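Local coordinates for DNA ligase D 3'-phosphoesterase domain-containing protein (Methanocella paludicola, PDB 5DMP) that probably removes 3'-phosphates and terminal ribonucleotides from broken DNA ends, as a phosphoesterase of archaeal non-homologous end joining, at residues G26-W31 with G56-E61; Y82-E87 with E98-Q103. One frame throughout, in Å; residues are numbered along the deposited sequence.

Contact 1: G26-W31 with G56-E61. With VN4 (oxido(dioxo)vanadium), chain J.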
loop_
_atom_site.group_PDB
_atom_site.type_symbol
_atom_site.label_atom_id
_atom_site.label_comp_id
_atom_site.label_asym_id
_atom_site.label_seq_id
_atom_site.Cartn_x
_atom_site.Cartn_y
_atom_site.Cartn_z
ATOM N N GLY A 26 -8.949 11.490 8.255
ATOM C CA GLY A 26 -9.356 10.691 9.391
ATOM C C GLY A 26 -9.608 9.219 9.134
ATOM O O GLY A 26 -10.123 8.565 9.985
ATOM N N VAL A 27 -9.278 8.680 7.965
ATOM C CA VAL A 27 -9.533 7.241 7.711
ATOM C C VAL A 27 -8.295 6.682 6.963
ATOM O O VAL A 27 -7.424 7.456 6.628
ATOM C CB VAL A 27 -10.762 6.989 6.818
ATOM C CG1 VAL A 27 -12.063 7.453 7.536
ATOM C CG2 VAL A 27 -10.619 7.619 5.444
ATOM N N LEU A 28 -8.308 5.392 6.652
ATOM C CA LEU A 28 -7.249 4.808 5.824
ATOM C C LEU A 28 -7.861 4.615 4.427
ATOM O O LEU A 28 -8.708 3.737 4.218
ATOM C CB LEU A 28 -6.888 3.413 6.422
ATOM C CG LEU A 28 -6.243 3.505 7.815
ATOM C CD1 LEU A 28 -5.834 2.095 8.318
ATOM C CD2 LEU A 28 -5.026 4.413 7.917
ATOM N N LYS A 29 -7.452 5.438 3.449
ATOM C CA LYS A 29 -7.837 5.223 2.065
ATOM C C LYS A 29 -7.102 3.981 1.540
ATOM O O LYS A 29 -5.907 3.848 1.813
ATOM C CB LYS A 29 -7.386 6.465 1.203
ATOM C CG LYS A 29 -7.875 7.851 1.645
ATOM C CD LYS A 29 -9.412 7.931 1.668
ATOM C CE LYS A 29 -10.004 7.673 0.309
ATOM N NZ LYS A 29 -11.477 7.967 0.463
ATOM N N SER A 30 -7.799 3.089 0.830
ATOM C CA SER A 30 -7.313 1.731 0.667
ATOM C C SER A 30 -7.367 1.359 -0.818
ATOM O O SER A 30 -8.292 1.744 -1.524
ATOM C CB SER A 30 -8.187 0.766 1.460
ATOM O OG SER A 30 -8.034 1.106 2.863
ATOM N N TRP A 31 -6.450 0.499 -1.223
ATOM C CA TRP A 31 -6.449 -0.075 -2.564
ATOM C C TRP A 31 -6.046 -1.527 -2.449
ATOM O O TRP A 31 -5.141 -1.881 -1.645
ATOM C CB TRP A 31 -5.384 0.614 -3.429
ATOM C CG TRP A 31 -5.605 2.063 -3.821
ATOM C CD1 TRP A 31 -6.088 2.520 -5.066
ATOM C CD2 TRP A 31 -5.310 3.242 -3.056
ATOM N NE1 TRP A 31 -6.108 3.907 -5.060
ATOM C CE2 TRP A 31 -5.648 4.376 -3.858
ATOM C CE3 TRP A 31 -4.789 3.476 -1.756
ATOM C CZ2 TRP A 31 -5.468 5.715 -3.405
ATOM C CZ3 TRP A 31 -4.654 4.757 -1.298
ATOM C CH2 TRP A 31 -5.031 5.896 -2.114
ATOM N N GLY A 56 -7.494 2.388 13.245
ATOM C CA GLY A 56 -7.035 1.288 14.096
ATOM C C GLY A 56 -6.888 -0.065 13.378
ATOM O O GLY A 56 -6.185 -0.949 13.861
ATOM N N TYR A 57 -7.506 -0.224 12.191
ATOM C CA TYR A 57 -7.278 -1.423 11.366
ATOM C C TYR A 57 -5.841 -1.605 10.871
ATOM O O TYR A 57 -5.437 -2.722 10.485
ATOM C CB TYR A 57 -8.224 -1.354 10.146
ATOM C CG TYR A 57 -8.492 -2.675 9.530
ATOM C CD1 TYR A 57 -9.399 -3.549 10.117
ATOM C CD2 TYR A 57 -7.827 -3.096 8.363
ATOM C CE1 TYR A 57 -9.693 -4.797 9.525
ATOM C CE2 TYR A 57 -8.062 -4.362 7.810
ATOM C CZ TYR A 57 -9.031 -5.191 8.394
ATOM O OH TYR A 57 -9.346 -6.398 7.864
ATOM N N ALA A 58 -5.043 -0.543 10.909
ATOM C CA ALA A 58 -3.632 -0.675 10.416
ATOM C C ALA A 58 -2.809 -1.786 11.104
ATOM O O ALA A 58 -1.882 -2.370 10.517
ATOM C CB ALA A 58 -2.917 0.652 10.569
ATOM N N THR A 59 -3.118 -2.102 12.367
ATOM C CA THR A 59 -2.352 -3.186 13.046
ATOM C C THR A 59 -3.194 -4.459 13.185
ATOM O O THR A 59 -2.815 -5.354 13.946
ATOM C CB THR A 59 -1.824 -2.717 14.434
ATOM O OG1 THR A 59 -2.954 -2.292 15.194
ATOM C CG2 THR A 59 -0.939 -1.488 14.269
ATOM N N PHE A 60 -4.304 -4.588 12.438
ATOM C CA PHE A 60 -5.064 -5.827 12.486
ATOM C C PHE A 60 -4.284 -6.943 11.787
ATOM O O PHE A 60 -3.934 -6.794 10.590
ATOM C CB PHE A 60 -6.454 -5.701 11.790
ATOM C CG PHE A 60 -7.162 -7.004 11.723
ATOM C CD1 PHE A 60 -7.463 -7.702 12.918
ATOM C CD2 PHE A 60 -7.336 -7.665 10.515
ATOM C CE1 PHE A 60 -8.086 -8.945 12.882
ATOM C CE2 PHE A 60 -7.950 -8.901 10.489
ATOM C CZ PHE A 60 -8.319 -9.550 11.664
ATOM N N GLU A 61 -4.006 -8.046 12.509
ATOM C CA GLU A 61 -3.350 -9.212 11.912
ATOM C C GLU A 61 -4.086 -10.404 12.486
ATOM O O GLU A 61 -4.160 -10.475 13.714
ATOM C CB GLU A 61 -1.872 -9.231 12.379
ATOM C CG GLU A 61 -1.144 -10.482 11.932
ATOM C CD GLU A 61 0.363 -10.267 11.962
ATOM O OE1 GLU A 61 0.869 -9.509 11.107
ATOM O OE2 GLU A 61 1.046 -10.894 12.842
HETATM V V VN4 J . -9.905 -5.796 4.288
HETATM O O1 VN4 J . -11.422 -5.358 5.377
HETATM O O2 VN4 J . -8.789 -7.012 5.294
HETATM O O3 VN4 J . -9.690 -5.071 2.547
#
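L28 lays one branch, CD1, against A58: the methyl lies 4.0 Å from A58 CB and 3.8 Å from A58 N, so it meets the start of that residue's backbone as well as its side chain. L28 projects from strand 27-33, and A58 belongs to the 3-10 turn that follows strand 45-53. No hydrogen bond crosses between 26-31 and 56-61, and the join is a small apolar one. I5 and V7 of strand 5-12 also pack on A58, so the methyl pair is buried against the curled antiparallel sheet.

In the neighbouring Y57, CG anti to the backbone N (chi1 -158°) carries the ring out toward the bound vanadate, where OH gives O2 a hydrogen bond of 2.7 Å. F60 CB sits over the centre of one ring face, 4.0 Å above its plane, while H53, whose NE2 is also hydrogen-bonded to the vanadate, meets the ring at an inclined angle. On the strand, S30 OG donates to L28 O at 3.0 Å, from above the carbonyl plane, and also bonds R21 of the pocket. Vanadate commonly mimics phosphate, so the chemistry is consistent with Y57 contacting a substrate phosphate from a turn whose neighbouring residue packs on the sheet.

Contact 2: Y82-E87 with E98-Q103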
loop_
_atom_site.group_PDB
_atom_site.type_symbol
_atom_site.label_atom_id
_atom_site.label_comp_id
_atom_site.label_asym_id
_atom_site.label_seq_id
_atom_site.Cartn_x
_atom_site.Cartn_y
_atom_site.Cartn_z
ATOM N N TYR A 82 4.246 8.158 6.075
ATOM C CA TYR A 82 4.668 8.629 4.754
ATOM C C TYR A 82 4.704 10.135 4.758
ATOM O O TYR A 82 4.131 10.762 5.660
ATOM C CB TYR A 82 3.658 8.110 3.674
ATOM C CG TYR A 82 2.297 8.766 3.731
ATOM C CD1 TYR A 82 2.033 9.912 2.970
ATOM C CD2 TYR A 82 1.253 8.209 4.515
ATOM C CE1 TYR A 82 0.779 10.508 2.972
ATOM C CE2 TYR A 82 -0.006 8.823 4.550
ATOM C CZ TYR A 82 -0.236 9.940 3.810
ATOM O OH TYR A 82 -1.467 10.510 3.856
ATOM N N ARG A 83 5.354 10.712 3.758
ATOM C CA ARG A 83 5.417 12.154 3.601
ATOM C C ARG A 83 4.842 12.453 2.221
ATOM O O ARG A 83 5.080 11.728 1.240
ATOM C CB ARG A 83 6.894 12.686 3.626
ATOM C CG ARG A 83 7.631 12.401 4.912
ATOM C CD ARG A 83 9.020 13.046 4.885
ATOM N NE ARG A 83 10.116 12.128 4.478
ATOM C CZ ARG A 83 10.704 12.271 3.333
ATOM N NH1 ARG A 83 10.255 13.221 2.478
ATOM N NH2 ARG A 83 11.759 11.505 3.034
ATOM N N ASN A 84 4.108 13.558 2.129
ATOM C CA ASN A 84 3.483 13.898 0.857
ATOM C C ASN A 84 4.507 14.727 0.039
ATOM O O ASN A 84 4.773 15.884 0.394
ATOM C CB ASN A 84 2.267 14.774 1.153
ATOM C CG ASN A 84 1.660 15.342 -0.122
ATOM O OD1 ASN A 84 2.013 14.938 -1.248
ATOM N ND2 ASN A 84 0.714 16.243 0.053
ATOM N N LEU A 85 5.045 14.163 -1.056
ATOM C CA LEU A 85 6.063 14.866 -1.846
ATOM C C LEU A 85 5.460 16.080 -2.568
ATOM O O LEU A 85 6.208 17.003 -2.946
ATOM C CB LEU A 85 6.713 13.909 -2.861
ATOM C CG LEU A 85 7.580 12.855 -2.135
ATOM C CD1 LEU A 85 8.069 11.820 -3.102
ATOM C CD2 LEU A 85 8.731 13.525 -1.414
ATOM N N ARG A 86 4.145 16.061 -2.788
ATOM C CA ARG A 86 3.503 17.163 -3.545
ATOM C C ARG A 86 3.343 18.472 -2.778
ATOM O O ARG A 86 2.895 19.464 -3.365
ATOM C CB ARG A 86 2.201 16.711 -4.229
ATOM C CG ARG A 86 2.500 15.625 -5.270
ATOM C CD ARG A 86 1.313 15.245 -6.102
ATOM N NE ARG A 86 1.073 16.331 -7.063
ATOM C CZ ARG A 86 -0.080 16.580 -7.689
ATOM N NH1 ARG A 86 -1.155 15.814 -7.510
ATOM N NH2 ARG A 86 -0.134 17.618 -8.550
ATOM N N GLU A 87 3.697 18.476 -1.492
ATOM C CA GLU A 87 3.887 19.726 -0.689
ATOM C C GLU A 87 5.220 20.385 -0.902
ATOM O O GLU A 87 5.400 21.581 -0.557
ATOM C CB GLU A 87 3.746 19.464 0.806
ATOM C CG GLU A 87 2.333 19.177 1.264
ATOM C CD GLU A 87 1.403 20.420 1.333
ATOM O OE1 GLU A 87 0.329 20.297 1.967
ATOM O OE2 GLU A 87 1.699 21.510 0.772
ATOM N N GLU A 98 -5.086 15.219 0.407
ATOM C CA GLU A 98 -6.461 15.135 -0.039
ATOM C C GLU A 98 -6.647 15.720 -1.434
ATOM O O GLU A 98 -7.337 15.121 -2.264
ATOM C CB GLU A 98 -7.451 15.753 1.003
ATOM C CG GLU A 98 -7.451 15.090 2.397
ATOM C CD GLU A 98 -6.317 15.570 3.320
ATOM O OE1 GLU A 98 -5.524 16.501 2.963
ATOM O OE2 GLU A 98 -6.203 14.990 4.443
ATOM N N GLN A 99 -6.020 16.863 -1.711
ATOM C CA GLN A 99 -6.056 17.454 -3.089
ATOM C C GLN A 99 -5.396 16.524 -4.101
ATOM O O GLN A 99 -5.912 16.335 -5.219
ATOM C CB GLN A 99 -5.308 18.781 -3.166
ATOM C CG GLN A 99 -5.968 19.855 -2.351
ATOM C CD GLN A 99 -5.191 21.140 -2.319
ATOM O OE1 GLN A 99 -3.947 21.169 -2.242
ATOM N NE2 GLN A 99 -5.942 22.243 -2.320
ATOM N N SER A 100 -4.248 15.952 -3.704
ATOM C CA SER A 100 -3.628 14.880 -4.515
ATOM C C SER A 100 -4.566 13.723 -4.825
ATOM O O SER A 100 -4.658 13.275 -5.993
ATOM C CB SER A 100 -2.343 14.353 -3.803
ATOM O OG SER A 100 -1.407 15.421 -3.671
ATOM N N TYR A 101 -5.252 13.190 -3.798
ATOM C CA TYR A 101 -6.121 12.058 -3.999
ATOM C C TYR A 101 -7.273 12.460 -4.952
ATOM O O TYR A 101 -7.558 11.749 -5.941
ATOM C CB TYR A 101 -6.722 11.623 -2.659
ATOM C CG TYR A 101 -7.668 10.463 -2.792
ATOM C CD1 TYR A 101 -9.048 10.643 -3.085
ATOM C CD2 TYR A 101 -7.215 9.178 -2.562
ATOM C CE1 TYR A 101 -9.898 9.535 -3.191
ATOM C CE2 TYR A 101 -8.057 8.078 -2.641
ATOM C CZ TYR A 101 -9.372 8.255 -2.972
ATOM O OH TYR A 101 -10.076 7.080 -3.055
ATOM N N ASP A 102 -7.909 13.604 -4.630
ATOM C CA ASP A 102 -8.993 14.147 -5.497
ATOM C C ASP A 102 -8.543 14.327 -6.933
ATOM O O ASP A 102 -9.261 13.950 -7.826
ATOM C CB ASP A 102 -9.592 15.432 -4.932
ATOM C CG ASP A 102 -10.382 15.188 -3.644
ATOM O OD1 ASP A 102 -10.791 14.032 -3.385
ATOM O OD2 ASP A 102 -10.585 16.160 -2.881
ATOM N N GLN A 103 -7.333 14.824 -7.157
ATOM C CA GLN A 103 -6.820 14.937 -8.521
ATOM C C GLN A 103 -6.381 13.606 -9.185
ATOM O O GLN A 103 -6.143 13.564 -10.395
ATOM C CB GLN A 103 -5.693 15.976 -8.577
ATOM C CG GLN A 103 -5.033 16.170 -9.952
ATOM C CD GLN A 103 -3.871 17.176 -9.927
ATOM O OE1 GLN A 103 -2.845 16.927 -9.313
ATOM N NE2 GLN A 103 -4.048 18.325 -10.589
#
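R86 reaches across to Q103 and grips a single atom with two nitrogens: NH1 lies 2.7 Å from Q103 OE1, and NH2 is 2.9 Å from the same OE1. The approach is end-on, with the oxygen close to the guanidinium plane and the two flat groups only 12° apart, although the side chains themselves cross at about a right angle. The N-H...O angles, 148° and 137°, are bent, as expected when two donors share one acceptor. Q103 reaches out from the helix with CG anti to its backbone N and the chain extended beyond. R86 bends at chi3, and its CD passes 3.7 Å from S100 OG, a van der Waals contact; that hydroxyl has its hydrogen-bond partner in T96 O, one turn back.

Further out, R86 NH1 also bonds K105 O, at the start of strand 105-111, so the guanidinium holds both a side chain and a backbone carbonyl. An alanine here removes both N-H donors to Q103 OE1 and the bond from NH1 to K105 O, and is likely to leave the Q103 amide freer to turn. The backbone of R86 is positioned in turn by N84, whose OD1 accepts from R86 N at 2.9 Å, while N84 ND2 bonds M95 O in the connection to the helix. The bond from R86 N back to N84 OD1 closes an Asx turn, which here leads from the end of strand 72-84 into the 3-10 segment 85-87, facing helix 97-103.

Contacts 1 and 2 follow one another along the chain, their centres about 18 Å apart, and both rest on the same antiparallel sheet. Y101 bridges them: it leaves helix 97-103 on a different side from S100 and meets strand 27-33, with Y101 CZ 3.4 Å from K29 CE and Y101 CE2 3.6 Å from W31 CZ2. The strand that carries L28 in contact 1 therefore also packs against the helix of contact 2. Their roles differ. Contact 1 includes Y57 of the vanadate pocket, whose side chain is about 6 Å from a magnesium ion, whereas contact 2 joins a strand end to a helix, and its centre lies about 15 Å from the centre of the chain.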